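Local coordinates for polyketide biosynthesis cytochrome P450 PksS (Bacillus subtilis, PDB 4YZR), which acts on dihydrobacillaene as a heme-dependent monooxygenase in the biosynthesis of the antibiotic polyketide bacillaene, at residues 19-24 against 317-322; 148-153 against 244-249; 253-258 against 397-402; 385-388 against 393-396. All blocks are in the same frame, centred on the assembly; numbering follows the deposited sequence.

Contact 1: 19-24 against 317-322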
loop_
_atom_site.group_PDB
_atom_site.type_symbol
_atom_site.label_atom_id
_atom_site.label_comp_id
_atom_site.label_asym_id
_atom_site.label_seq_id
_atom_site.Cartn_x
_atom_site.Cartn_y
_atom_site.Cartn_z
ATOM N N SER A 19 16.361 -1.976 8.996
ATOM C CA SER A 19 17.682 -1.752 9.614
ATOM C C SER A 19 18.591 -0.945 8.659
ATOM O O SER A 19 19.331 -0.090 9.120
ATOM C CB SER A 19 18.381 -3.054 10.072
ATOM O OG SER A 19 19.783 -2.958 10.102
ATOM N N VAL A 20 18.448 -1.117 7.375
ATOM C CA VAL A 20 19.222 -0.311 6.447
ATOM C C VAL A 20 18.809 1.162 6.546
ATOM O O VAL A 20 19.604 2.106 6.648
ATOM C CB VAL A 20 19.074 -0.798 4.986
ATOM C CG1 VAL A 20 19.705 0.121 4.003
ATOM C CG2 VAL A 20 19.707 -2.199 4.854
ATOM N N LEU A 21 17.490 1.407 6.375
ATOM C CA LEU A 21 17.002 2.787 6.402
ATOM C C LEU A 21 17.306 3.471 7.773
ATOM O O LEU A 21 17.589 4.653 7.823
ATOM C CB LEU A 21 15.519 2.848 6.102
ATOM C CG LEU A 21 15.039 2.380 4.739
ATOM C CD1 LEU A 21 13.522 2.437 4.689
ATOM C CD2 LEU A 21 15.674 3.247 3.707
ATOM N N GLY A 22 17.250 2.695 8.833
ATOM C CA GLY A 22 17.559 3.201 10.179
ATOM C C GLY A 22 19.014 3.626 10.320
ATOM O O GLY A 22 19.323 4.633 10.999
ATOM N N ARG A 23 19.900 2.834 9.724
ATOM C CA ARG A 23 21.339 3.199 9.782
ATOM C C ARG A 23 21.563 4.452 9.027
ATOM O O ARG A 23 22.226 5.342 9.488
ATOM C CB ARG A 23 22.191 2.045 9.247
ATOM C CG ARG A 23 23.622 2.521 8.982
ATOM C CD ARG A 23 24.559 1.378 8.633
ATOM N NE ARG A 23 24.364 1.022 7.223
ATOM C CZ ARG A 23 23.827 -0.127 6.760
ATOM N NH1 ARG A 23 23.359 -1.075 7.579
ATOM N NH2 ARG A 23 23.741 -0.319 5.435
ATOM N N PHE A 24 20.955 4.644 7.837
ATOM C CA PHE A 24 21.007 5.879 7.123
ATOM C C PHE A 24 20.407 7.032 7.923
ATOM O O PHE A 24 20.986 8.132 7.933
ATOM C CB PHE A 24 20.349 5.782 5.702
ATOM C CG PHE A 24 21.286 5.172 4.681
ATOM C CD1 PHE A 24 22.164 5.989 4.030
ATOM C CD2 PHE A 24 21.272 3.834 4.388
ATOM C CE1 PHE A 24 23.052 5.455 3.086
ATOM C CE2 PHE A 24 22.159 3.306 3.392
ATOM C CZ PHE A 24 23.040 4.128 2.795
ATOM N N ILE A 317 9.847 6.039 4.459
ATOM C CA ILE A 317 8.755 5.814 5.433
ATOM C C ILE A 317 9.174 4.942 6.579
ATOM O O ILE A 317 8.890 5.238 7.757
ATOM C CB ILE A 317 7.516 5.245 4.691
ATOM C CG1 ILE A 317 6.918 6.234 3.751
ATOM C CG2 ILE A 317 6.466 4.810 5.689
ATOM C CD1 ILE A 317 5.730 5.735 2.907
ATOM N N GLY A 318 9.796 3.792 6.290
ATOM C CA GLY A 318 10.064 2.834 7.321
ATOM C C GLY A 318 10.927 3.409 8.481
ATOM O O GLY A 318 10.659 3.103 9.630
ATOM N N SER A 319 11.957 4.169 8.084
ATOM C CA SER A 319 12.777 4.789 9.125
ATOM C C SER A 319 12.162 6.011 9.707
ATOM O O SER A 319 12.381 6.317 10.904
ATOM C CB SER A 319 14.146 5.069 8.531
ATOM O OG SER A 319 14.154 5.864 7.432
ATOM N N ALA A 320 11.447 6.811 8.951
ATOM C CA ALA A 320 10.800 7.982 9.503
ATOM C C ALA A 320 9.844 7.572 10.607
ATOM O O ALA A 320 9.726 8.196 11.672
ATOM C CB ALA A 320 10.010 8.701 8.433
ATOM N N ASN A 321 9.151 6.435 10.399
ATOM C CA ASN A 321 8.203 5.867 11.340
ATOM C C ASN A 321 8.855 5.317 12.624
ATOM O O ASN A 321 8.143 4.996 13.548
ATOM C CB ASN A 321 7.398 4.782 10.635
ATOM C CG ASN A 321 6.264 5.309 9.886
ATOM O OD1 ASN A 321 5.884 6.476 9.977
ATOM N ND2 ASN A 321 5.634 4.417 9.110
ATOM N N ARG A 322 10.165 5.258 12.619
ATOM C CA ARG A 322 10.942 4.814 13.780
ATOM C C ARG A 322 11.823 5.913 14.285
ATOM O O ARG A 322 12.847 5.643 15.001
ATOM C CB ARG A 322 11.727 3.513 13.495
ATOM C CG ARG A 322 10.747 2.358 13.222
ATOM C CD ARG A 322 11.449 1.112 12.872
ATOM N NE ARG A 322 10.519 0.042 12.474
ATOM C CZ ARG A 322 10.667 -1.205 12.818
ATOM N NH1 ARG A 322 11.713 -1.617 13.602
ATOM N NH2 ARG A 322 9.868 -2.070 12.313
#

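Contact 2: 148-153 against 244-249. With HEM (protoporphyrin IX containing Fe), chain C.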
loop_
_atom_site.group_PDB
_atom_site.type_symbol
_atom_site.label_atom_id
_atom_site.label_comp_id
_atom_site.label_asym_id
_atom_site.label_seq_id
_atom_site.Cartn_x
_atom_site.Cartn_y
_atom_site.Cartn_z
ATOM N N PRO A 148 -6.264 -13.416 0.018
ATOM C CA PRO A 148 -7.633 -13.463 -0.562
ATOM C C PRO A 148 -8.538 -12.413 -0.040
ATOM O O PRO A 148 -9.342 -11.901 -0.772
ATOM C CB PRO A 148 -8.153 -14.889 -0.256
ATOM C CG PRO A 148 -7.226 -15.360 0.817
ATOM C CD PRO A 148 -5.906 -14.716 0.670
ATOM N N LEU A 149 -8.423 -11.989 1.214
ATOM C CA LEU A 149 -9.407 -11.078 1.774
ATOM C C LEU A 149 -9.438 -9.760 0.999
ATOM O O LEU A 149 -10.512 -9.372 0.486
ATOM C CB LEU A 149 -9.301 -10.911 3.259
ATOM C CG LEU A 149 -10.322 -9.989 3.906
ATOM C CD1 LEU A 149 -10.767 -10.419 5.345
ATOM C CD2 LEU A 149 -9.991 -8.545 3.896
ATOM N N PRO A 150 -8.308 -9.076 0.776
ATOM C CA PRO A 150 -8.349 -7.787 0.046
ATOM C C PRO A 150 -8.816 -8.011 -1.361
ATOM O O PRO A 150 -9.464 -7.105 -1.951
ATOM C CB PRO A 150 -6.960 -7.274 0.177
ATOM C CG PRO A 150 -6.430 -7.922 1.464
ATOM C CD PRO A 150 -6.973 -9.310 1.380
ATOM N N PHE A 151 -8.435 -9.115 -1.991
ATOM C CA PHE A 151 -8.899 -9.408 -3.354
ATOM C C PHE A 151 -10.383 -9.539 -3.434
ATOM O O PHE A 151 -10.997 -8.976 -4.391
ATOM C CB PHE A 151 -8.192 -10.648 -3.899
ATOM C CG PHE A 151 -8.629 -11.012 -5.323
ATOM C CD1 PHE A 151 -8.024 -10.405 -6.367
ATOM C CD2 PHE A 151 -9.667 -11.828 -5.510
ATOM C CE1 PHE A 151 -8.527 -10.722 -7.687
ATOM C CE2 PHE A 151 -10.096 -12.150 -6.760
ATOM C CZ PHE A 151 -9.558 -11.560 -7.796
ATOM N N ILE A 152 -11.003 -10.227 -2.515
ATOM C CA ILE A 152 -12.450 -10.362 -2.565
ATOM C C ILE A 152 -13.124 -9.005 -2.267
ATOM O O ILE A 152 -14.107 -8.648 -2.890
ATOM C CB ILE A 152 -12.966 -11.468 -1.626
ATOM C CG1 ILE A 152 -12.279 -12.833 -2.024
ATOM C CG2 ILE A 152 -14.499 -11.575 -1.681
ATOM C CD1 ILE A 152 -12.449 -13.869 -0.965
ATOM N N VAL A 153 -12.582 -8.255 -1.307
ATOM C CA VAL A 153 -13.111 -6.929 -1.048
ATOM C C VAL A 153 -13.084 -6.050 -2.248
ATOM O O VAL A 153 -14.088 -5.400 -2.628
ATOM C CB VAL A 153 -12.338 -6.292 0.134
ATOM C CG1 VAL A 153 -12.808 -4.795 0.211
ATOM C CG2 VAL A 153 -12.662 -7.062 1.412
ATOM N N GLU A 244 -1.971 -5.443 -3.219
ATOM C CA GLU A 244 -0.712 -6.083 -2.739
ATOM C C GLU A 244 -0.427 -5.299 -1.456
ATOM O O GLU A 244 -0.022 -5.890 -0.442
ATOM C CB GLU A 244 0.435 -6.013 -3.739
ATOM C CG GLU A 244 1.808 -6.448 -3.209
ATOM C CD GLU A 244 2.837 -6.548 -4.331
ATOM O OE1 GLU A 244 3.954 -7.001 -4.002
ATOM O OE2 GLU A 244 2.608 -6.096 -5.456
ATOM N N THR A 245 -0.574 -4.015 -1.420
ATOM C CA THR A 245 -0.167 -3.264 -0.270
ATOM C C THR A 245 -1.103 -3.519 0.953
ATOM O O THR A 245 -0.659 -3.700 2.097
ATOM C CB THR A 245 0.080 -1.797 -0.647
ATOM O OG1 THR A 245 -1.080 -1.274 -1.319
ATOM C CG2 THR A 245 1.237 -1.756 -1.433
ATOM N N THR A 246 -2.403 -3.692 0.678
ATOM C CA THR A 246 -3.339 -4.051 1.754
ATOM C C THR A 246 -3.097 -5.477 2.231
ATOM O O THR A 246 -3.114 -5.727 3.408
ATOM C CB THR A 246 -4.780 -3.896 1.152
ATOM O OG1 THR A 246 -4.955 -2.516 0.689
ATOM C CG2 THR A 246 -5.761 -4.098 2.160
ATOM N N VAL A 247 -2.836 -6.396 1.286
ATOM C CA VAL A 247 -2.377 -7.740 1.639
ATOM C C VAL A 247 -1.217 -7.655 2.578
ATOM O O VAL A 247 -1.144 -8.440 3.560
ATOM C CB VAL A 247 -2.031 -8.496 0.331
ATOM C CG1 VAL A 247 -1.361 -9.822 0.644
ATOM C CG2 VAL A 247 -3.302 -8.739 -0.484
ATOM N N ASN A 248 -0.248 -6.787 2.317
ATOM C CA ASN A 248 0.945 -6.703 3.142
ATOM C C ASN A 248 0.599 -6.154 4.514
ATOM O O ASN A 248 1.270 -6.581 5.480
ATOM C CB ASN A 248 2.039 -5.944 2.433
ATOM C CG ASN A 248 2.599 -6.702 1.288
ATOM O OD1 ASN A 248 2.475 -7.958 1.354
ATOM N ND2 ASN A 248 3.138 -6.059 0.355
ATOM N N LEU A 249 -0.297 -5.226 4.661
ATOM C CA LEU A 249 -0.700 -4.864 6.015
ATOM C C LEU A 249 -1.132 -6.113 6.779
ATOM O O LEU A 249 -0.783 -6.347 7.946
ATOM C CB LEU A 249 -1.799 -3.814 6.045
ATOM C CG LEU A 249 -2.418 -3.485 7.405
ATOM C CD1 LEU A 249 -1.399 -2.996 8.436
ATOM C CD2 LEU A 249 -3.541 -2.473 7.296
HETATM C CHA HEM C . -1.747 6.816 -1.959
HETATM C CHB HEM C . -0.215 3.676 1.379
HETATM C CHC HEM C . -4.229 1.017 0.696
HETATM C CHD HEM C . -5.631 4.082 -2.719
HETATM C C1A HEM C . -0.967 6.192 -1.014
HETATM C C2A HEM C . 0.307 6.653 -0.442
HETATM C C3A HEM C . 0.733 5.757 0.412
HETATM C C4A HEM C . -0.299 4.721 0.511
HETATM C CMA HEM C . 2.021 5.739 1.133
HETATM C CAA HEM C . 1.065 7.896 -0.922
HETATM C CBA HEM C . 2.000 7.606 -2.005
HETATM C CGA HEM C . 2.894 8.798 -2.559
HETATM O O1A HEM C . 3.789 8.397 -3.381
HETATM O O2A HEM C . 2.639 9.845 -2.092
HETATM C C1B HEM C . -1.172 2.668 1.476
HETATM C C2B HEM C . -1.160 1.582 2.399
HETATM C C3B HEM C . -2.263 0.810 2.241
HETATM C C4B HEM C . -3.009 1.455 1.160
HETATM C CMB HEM C . -0.074 1.403 3.357
HETATM C CAB HEM C . -2.719 -0.400 2.903
HETATM C CBB HEM C . -2.286 -0.732 4.068
HETATM C C1C HEM C . -5.019 1.598 -0.260
HETATM C C2C HEM C . -6.262 1.162 -0.763
HETATM C C3C HEM C . -6.682 2.047 -1.758
HETATM C C4C HEM C . -5.634 3.010 -1.876
HETATM C CMC HEM C . -7.004 0.015 -0.130
HETATM C CAC HEM C . -7.898 2.021 -2.553
HETATM C CBC HEM C . -8.546 0.951 -2.835
HETATM C C1D HEM C . -4.711 5.095 -2.848
HETATM C C2D HEM C . -4.780 6.152 -3.827
HETATM C C3D HEM C . -3.687 6.934 -3.586
HETATM C C4D HEM C . -2.946 6.356 -2.447
HETATM C CMD HEM C . -5.887 6.394 -4.830
HETATM C CAD HEM C . -3.290 8.205 -4.291
HETATM C CBD HEM C . -3.866 9.427 -3.646
HETATM C CGD HEM C . -3.594 10.775 -4.384
HETATM O O1D HEM C . -2.672 10.761 -5.208
HETATM O O2D HEM C . -4.296 11.739 -4.024
HETATM N NA HEM C . -1.317 5.073 -0.327
HETATM N NB HEM C . -2.349 2.578 0.770
HETATM N NC HEM C . -4.667 2.735 -0.933
HETATM N ND HEM C . -3.603 5.201 -2.042
HETATM FE FE HEM C . -3.022 3.945 -0.599
#

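Contact 3: 253-258 against 397-402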
loop_
_atom_site.group_PDB
_atom_site.type_symbol
_atom_site.label_atom_id
_atom_site.label_comp_id
_atom_site.label_asym_id
_atom_site.label_seq_id
_atom_site.Cartn_x
_atom_site.Cartn_y
_atom_site.Cartn_z
ATOM N N GLY A 253 1.346 -7.415 9.403
ATOM C CA GLY A 253 0.757 -7.142 10.738
ATOM C C GLY A 253 0.552 -8.412 11.508
ATOM O O GLY A 253 0.831 -8.406 12.716
ATOM N N THR A 254 0.096 -9.480 10.831
ATOM C CA THR A 254 -0.066 -10.758 11.536
ATOM C C THR A 254 1.299 -11.184 12.038
ATOM O O THR A 254 1.481 -11.623 13.214
ATOM C CB THR A 254 -0.686 -11.803 10.633
ATOM O OG1 THR A 254 -2.013 -11.414 10.339
ATOM C CG2 THR A 254 -0.779 -13.163 11.314
ATOM N N LEU A 255 2.311 -11.155 11.185
ATOM C CA LEU A 255 3.660 -11.545 11.583
ATOM C C LEU A 255 4.095 -10.740 12.836
ATOM O O LEU A 255 4.624 -11.301 13.811
ATOM C CB LEU A 255 4.671 -11.406 10.440
ATOM C CG LEU A 255 6.136 -11.603 10.837
ATOM C CD1 LEU A 255 6.379 -13.017 11.374
ATOM C CD2 LEU A 255 7.060 -11.331 9.648
ATOM N N ALA A 256 3.913 -9.420 12.795
ATOM C CA ALA A 256 4.366 -8.585 13.915
ATOM C C ALA A 256 3.611 -8.996 15.181
ATOM O O ALA A 256 4.274 -9.058 16.257
ATOM C CB ALA A 256 4.175 -7.117 13.600
ATOM N N LEU A 257 2.331 -9.220 15.153
ATOM C CA LEU A 257 1.613 -9.713 16.322
ATOM C C LEU A 257 2.146 -11.046 16.786
ATOM O O LEU A 257 2.358 -11.158 18.012
ATOM C CB LEU A 257 0.142 -9.809 16.041
ATOM C CG LEU A 257 -0.624 -8.508 15.824
ATOM C CD1 LEU A 257 -2.003 -8.748 15.230
ATOM C CD2 LEU A 257 -0.706 -7.677 17.106
ATOM N N LEU A 258 2.491 -11.968 15.909
ATOM C CA LEU A 258 3.016 -13.284 16.289
ATOM C C LEU A 258 4.424 -13.170 16.851
ATOM O O LEU A 258 4.814 -14.124 17.574
ATOM C CB LEU A 258 2.882 -14.274 15.142
ATOM C CG LEU A 258 1.456 -14.524 14.667
ATOM C CD1 LEU A 258 1.504 -15.457 13.475
ATOM C CD2 LEU A 258 0.590 -15.053 15.791
ATOM N N GLU A 397 6.198 -13.578 1.199
ATOM C CA GLU A 397 5.791 -14.593 0.231
ATOM C C GLU A 397 4.857 -15.646 0.821
ATOM O O GLU A 397 3.946 -16.064 0.159
ATOM C CB GLU A 397 7.112 -15.259 -0.259
ATOM C CG GLU A 397 7.132 -16.304 -1.340
ATOM C CD GLU A 397 8.621 -16.695 -1.604
ATOM O OE1 GLU A 397 9.131 -17.739 -1.105
ATOM O OE2 GLU A 397 9.358 -15.887 -2.240
ATOM N N SER A 398 5.133 -15.989 2.059
ATOM C CA SER A 398 4.331 -16.973 2.808
ATOM C C SER A 398 4.514 -16.702 4.245
ATOM O O SER A 398 5.437 -16.034 4.731
ATOM C CB SER A 398 4.782 -18.409 2.449
ATOM O OG SER A 398 6.098 -18.563 2.795
ATOM N N LEU A 399 3.587 -17.244 5.048
ATOM C CA LEU A 399 3.559 -17.037 6.483
ATOM C C LEU A 399 2.975 -18.286 7.184
ATOM O O LEU A 399 1.795 -18.309 7.510
ATOM C CB LEU A 399 2.810 -15.791 6.921
ATOM C CG LEU A 399 2.785 -15.451 8.409
ATOM C CD1 LEU A 399 4.125 -15.408 8.985
ATOM C CD2 LEU A 399 2.095 -14.102 8.683
ATOM N N PRO A 400 3.868 -19.322 7.351
ATOM C CA PRO A 400 3.366 -20.529 8.016
ATOM C C PRO A 400 3.053 -20.350 9.452
ATOM O O PRO A 400 3.895 -19.836 10.169
ATOM C CB PRO A 400 4.520 -21.518 7.768
ATOM C CG PRO A 400 5.485 -20.943 6.808
ATOM C CD PRO A 400 5.245 -19.451 6.891
ATOM N N VAL A 401 1.893 -20.793 9.946
ATOM C CA VAL A 401 1.496 -20.730 11.287
ATOM C C VAL A 401 0.883 -22.086 11.705
ATOM O O VAL A 401 0.433 -22.853 10.901
ATOM C CB VAL A 401 0.421 -19.605 11.566
ATOM C CG1 VAL A 401 1.009 -18.232 11.183
ATOM C CG2 VAL A 401 -0.837 -19.788 10.837
ATOM N N SER A 402 0.933 -22.254 13.041
ATOM C CA SER A 402 0.137 -23.332 13.698
ATOM C C SER A 402 -1.092 -22.673 14.196
ATOM O O SER A 402 -1.041 -21.590 14.802
ATOM C CB SER A 402 0.990 -23.878 14.825
ATOM O OG SER A 402 0.161 -24.724 15.600
#

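Contact 4: 385-388 against 393-396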
loop_
_atom_site.group_PDB
_atom_site.type_symbol
_atom_site.label_atom_id
_atom_site.label_comp_id
_atom_site.label_asym_id
_atom_site.label_seq_id
_atom_site.Cartn_x
_atom_site.Cartn_y
_atom_site.Cartn_z
ATOM N N ILE A 385 12.055 -16.862 7.213
ATOM C CA ILE A 385 10.889 -16.057 6.775
ATOM C C ILE A 385 11.213 -15.585 5.378
ATOM O O ILE A 385 12.328 -15.103 5.117
ATOM C CB ILE A 385 10.644 -14.893 7.704
ATOM C CG1 ILE A 385 10.091 -15.419 9.055
ATOM C CG2 ILE A 385 9.610 -13.906 7.072
ATOM C CD1 ILE A 385 9.860 -14.481 10.182
ATOM N N GLN A 386 10.273 -15.703 4.474
ATOM C CA GLN A 386 10.466 -15.441 3.050
ATOM C C GLN A 386 9.713 -14.147 2.683
ATOM O O GLN A 386 8.484 -14.098 2.678
ATOM C CB GLN A 386 9.985 -16.553 2.164
ATOM C CG GLN A 386 10.595 -17.951 2.490
ATOM C CD GLN A 386 12.087 -17.927 2.376
ATOM O OE1 GLN A 386 12.797 -18.276 3.310
ATOM N NE2 GLN A 386 12.582 -17.402 1.279
ATOM N N TRP A 387 10.472 -13.207 2.245
ATOM C CA TRP A 387 9.970 -11.933 1.800
ATOM C C TRP A 387 9.985 -11.820 0.286
ATOM O O TRP A 387 10.943 -12.342 -0.376
ATOM C CB TRP A 387 10.822 -10.799 2.362
ATOM C CG TRP A 387 10.696 -10.657 3.789
ATOM C CD1 TRP A 387 11.496 -11.199 4.744
ATOM C CD2 TRP A 387 9.644 -9.986 4.514
ATOM N NE1 TRP A 387 11.018 -10.905 5.997
ATOM C CE2 TRP A 387 9.915 -10.130 5.890
ATOM C CE3 TRP A 387 8.562 -9.206 4.131
ATOM C CZ2 TRP A 387 9.073 -9.575 6.864
ATOM C CZ3 TRP A 387 7.736 -8.684 5.089
ATOM C CH2 TRP A 387 7.953 -8.938 6.383
ATOM N N ARG A 388 9.018 -11.172 -0.339
ATOM C CA ARG A 388 9.018 -10.927 -1.782
ATOM C C ARG A 388 10.103 -9.913 -2.135
ATOM O O ARG A 388 10.521 -9.095 -1.328
ATOM C CB ARG A 388 7.705 -10.360 -2.206
ATOM C CG ARG A 388 6.612 -11.413 -2.010
ATOM C CD ARG A 388 5.235 -10.876 -2.237
ATOM N NE ARG A 388 4.924 -10.664 -3.641
ATOM C CZ ARG A 388 3.709 -10.308 -4.065
ATOM N NH1 ARG A 388 2.712 -10.033 -3.215
ATOM N NH2 ARG A 388 3.505 -10.156 -5.361
ATOM N N LEU A 393 7.561 -2.074 -1.670
ATOM C CA LEU A 393 6.497 -2.777 -0.936
ATOM C C LEU A 393 7.033 -3.939 -0.142
ATOM O O LEU A 393 7.427 -4.996 -0.817
ATOM C CB LEU A 393 5.472 -3.251 -1.911
ATOM C CG LEU A 393 4.960 -2.281 -2.980
ATOM C CD1 LEU A 393 3.930 -2.928 -3.947
ATOM C CD2 LEU A 393 4.469 -1.017 -2.301
ATOM N N ARG A 394 6.976 -3.919 1.150
ATOM C CA ARG A 394 7.567 -4.912 2.026
ATOM C C ARG A 394 6.526 -5.938 2.346
ATOM O O ARG A 394 5.643 -5.700 3.157
ATOM C CB ARG A 394 8.169 -4.253 3.219
ATOM C CG ARG A 394 8.928 -5.136 4.179
ATOM C CD ARG A 394 9.958 -5.934 3.479
ATOM N NE ARG A 394 10.786 -6.647 4.412
ATOM C CZ ARG A 394 11.855 -7.385 4.033
ATOM N NH1 ARG A 394 12.189 -7.436 2.754
ATOM N NH2 ARG A 394 12.567 -7.974 4.974
ATOM N N GLY A 395 6.611 -7.095 1.719
ATOM C CA GLY A 395 5.562 -8.110 1.805
ATOM C C GLY A 395 6.090 -9.535 1.835
ATOM O O GLY A 395 7.073 -9.844 1.186
ATOM N N LEU A 396 5.358 -10.370 2.537
ATOM C CA LEU A 396 5.734 -11.792 2.685
ATOM C C LEU A 396 5.355 -12.589 1.504
ATOM O O LEU A 396 4.326 -12.410 0.915
ATOM C CB LEU A 396 5.032 -12.324 3.934
ATOM C CG LEU A 396 5.535 -11.810 5.229
ATOM C CD1 LEU A 396 4.495 -11.900 6.345
ATOM C CD2 LEU A 396 6.868 -12.374 5.661
HETATM O O HOH W 1 9.366 -7.220 0.206
HETATM O O HOH W 2 2.915 -10.218 -0.152
#

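Contact 1: 19-24 against 317-322
The flat group at this contact is the peptide that joins Leu-21 to Gly-22, and Ser-319 lies over one of its faces. Ser-319 CB comes within 3.5 Å of Leu-21 O and 3.9 Å of Gly-22 N, so the serine methylene sits above the amide rather than beside its edge, and Ser-319 OG is shifted toward the oxygen end of the same face. Next to the peptide, Leu-21 CB meets Ser-319 CB at 3.6 Å. Beyond that point the leucine reaches along the other helix: with CG beside its backbone N (chi1 -63°) and the chain then extended, Leu-21 CD1 ends over the backbone of Gly-318 and Ser-319, 4.1 Å from Ser-319 N. The helices 17-27 and 317-320 thus come close, 5.1 Å between Gly-22 CA and Ser-319 CA. By their place in the chain they are consistent with helices A and K' of the cytochrome P450 fold. The rest of Leu-21 is packed by Phe-13, Leu-46 and Met-290. No hydrogen bond crosses between 19-24 and 317-322; Ser-319 O takes Arg-25 NH1, further along helix 17-27, as well as Arg-322 N. The chemistry therefore implies a join made by close van der Waals fit, with the hydroxyl of the buried serine bonded instead to Thr-48 O and Gly-316 O.

Contact 2: 148-153 against 244-249
Pro-150 lays its ring against Thr-246 and Val-247 where two helices of the P450 core meet: helix 148-158, helix E in the usual naming, and the long helix 228-259, which is helix I. Both belong to the D-E-I-L four-helix bundle of the fold. The approach is tight at this point, with Pro-150 CA only 6.2 Å from Val-247 CA. Pro-150 CG touches Val-247 CG2 at 3.8 Å, the two side chains crossing at about a right angle, and the same ring carbon is 3.9 Å from Val-247 N, so the proline reaches down to the backbone of helix 228-259. Pro-150 CB meets Thr-246 CG2 at 3.9 Å. The torsion of Thr-246 (chi1 -58°) divides its branches between two neighbours: the methyl goes to the proline, and the hydroxyl goes to the heme side, where it is hydrogen-bonded to Ala-241 O, five residues earlier in the helix. Glu-361 of helix 355-372 also packs on Pro-150 and Thr-246.

Away from this centre the contact is loose. Pro-148 and Glu-244, both partly exposed, point away from the partner segment and make no contact across it; Glu-244 has a long, weak ion pair to Arg-388. Toward the heme, Thr-245 touches a bound histidine, Thr-246 OG1 is 3.4 Å from the heme methyl CMC, and Leu-249 CB is 3.7 Å from the vinyl carbon CBB of the heme.

Contact 3: 253-258 against 397-402
Leu-399 points its forked end at helix 228-259 and rests it in the angle between Thr-254 and Leu-255. Its two methyls have different neighbours. Leu-399 CD2 faces the helix itself, 3.9 Å from Leu-255 N and 4.0 Å from Thr-254 CG2, whereas Leu-399 CD1 lies against Leu-255 CD1 at 4.1 Å. The Leu-399 side chain swings opposite its own backbone N at chi1 (-177°), sending the fork toward the helix. The threonine offers its methyl and keeps its hydroxyl back, hydrogen-bonded to Leu-250 O within the helix. From the next residue the segment is strand 400-402, the central strand of a small antiparallel sheet between 138-140 and 377-378; its place in the chain fits the beta3 sheet of the P450 fold, laid here against the C-terminal part of helix I. Val-401, two residues after Leu-399, also points at the helix and meets Leu-258 nearly at right angles, Leu-258 CD1 closing to 3.6 Å on Val-401 CG1. Ile-141 flanks both Leu-399 and Val-401, and Leu-378 of the adjoining strand touches both Leu-255 and Leu-399.

Contact 4: 385-388 against 393-396
Trp-387 is sandwiched between Arg-394 and Leu-396. The guanidinium of Arg-394 lies flat on one face of the indole, planes 6° apart, as a cation-pi stack with Arg-394 CZ 3.6 Å from the centroid of the Trp-387 five-membered ring. A bend at chi2 (53°) folds the arginine back over the ring, and a hydrogen bond from its NH1 to His-14 O holds the far end. On the opposite face Leu-396 CD2 makes a CH-pi contact, 3.5 Å from the centroid of the Trp-387 six-membered ring. Between the faces, Gly-395 O sits at the indole edge, 3.4 Å from Trp-387 CE3. Leu-396 CD2 is also pressed tightly against Ile-385 CG2, at 3.4 Å.

Hydrogen bonding ties the backbones. Arg-388 N donates a nearly straight bond to Gly-395 O (2.8 Å, 166°); with the backbone bond of Glu-397 to Gln-386 it flanks Trp-387 and Leu-396, an antiparallel non-hydrogen-bonded pair. One water links Arg-388 O and Leu-393 O to Gly-395 N; a second joins Leu-396 O to Arg-388 NH1.

Both segments belong to the loop connecting strand 377-378 with strand 400-402, and Trp-387 rests on Ser-252 and Leu-255 of helix 228-259.

Overall arrangement
Helix 228-259 connects most of these sites: contact 2 uses its middle, beside the heme, and contact 3 its C-terminal part, with centres about 15 Å apart. Contact 4 is nested along the chain inside the loop closed by contact 3, about 11 Å away between centres, and touches it through Leu-255 against Ile-385 and a backbone hydrogen bond between Glu-397 and Gln-386. It also reaches contact 2, where Leu-393 packs on Thr-245. Contact 1 touches none of the others; its loop encloses contact 2, and its segments alternate with those of contact 3. Contacts 2 to 4 thus fasten helix 148-158, the 385-396 loop and strand 400-402 onto helix 228-259, while contact 1 separately joins helix 17-27 to helix 317-320.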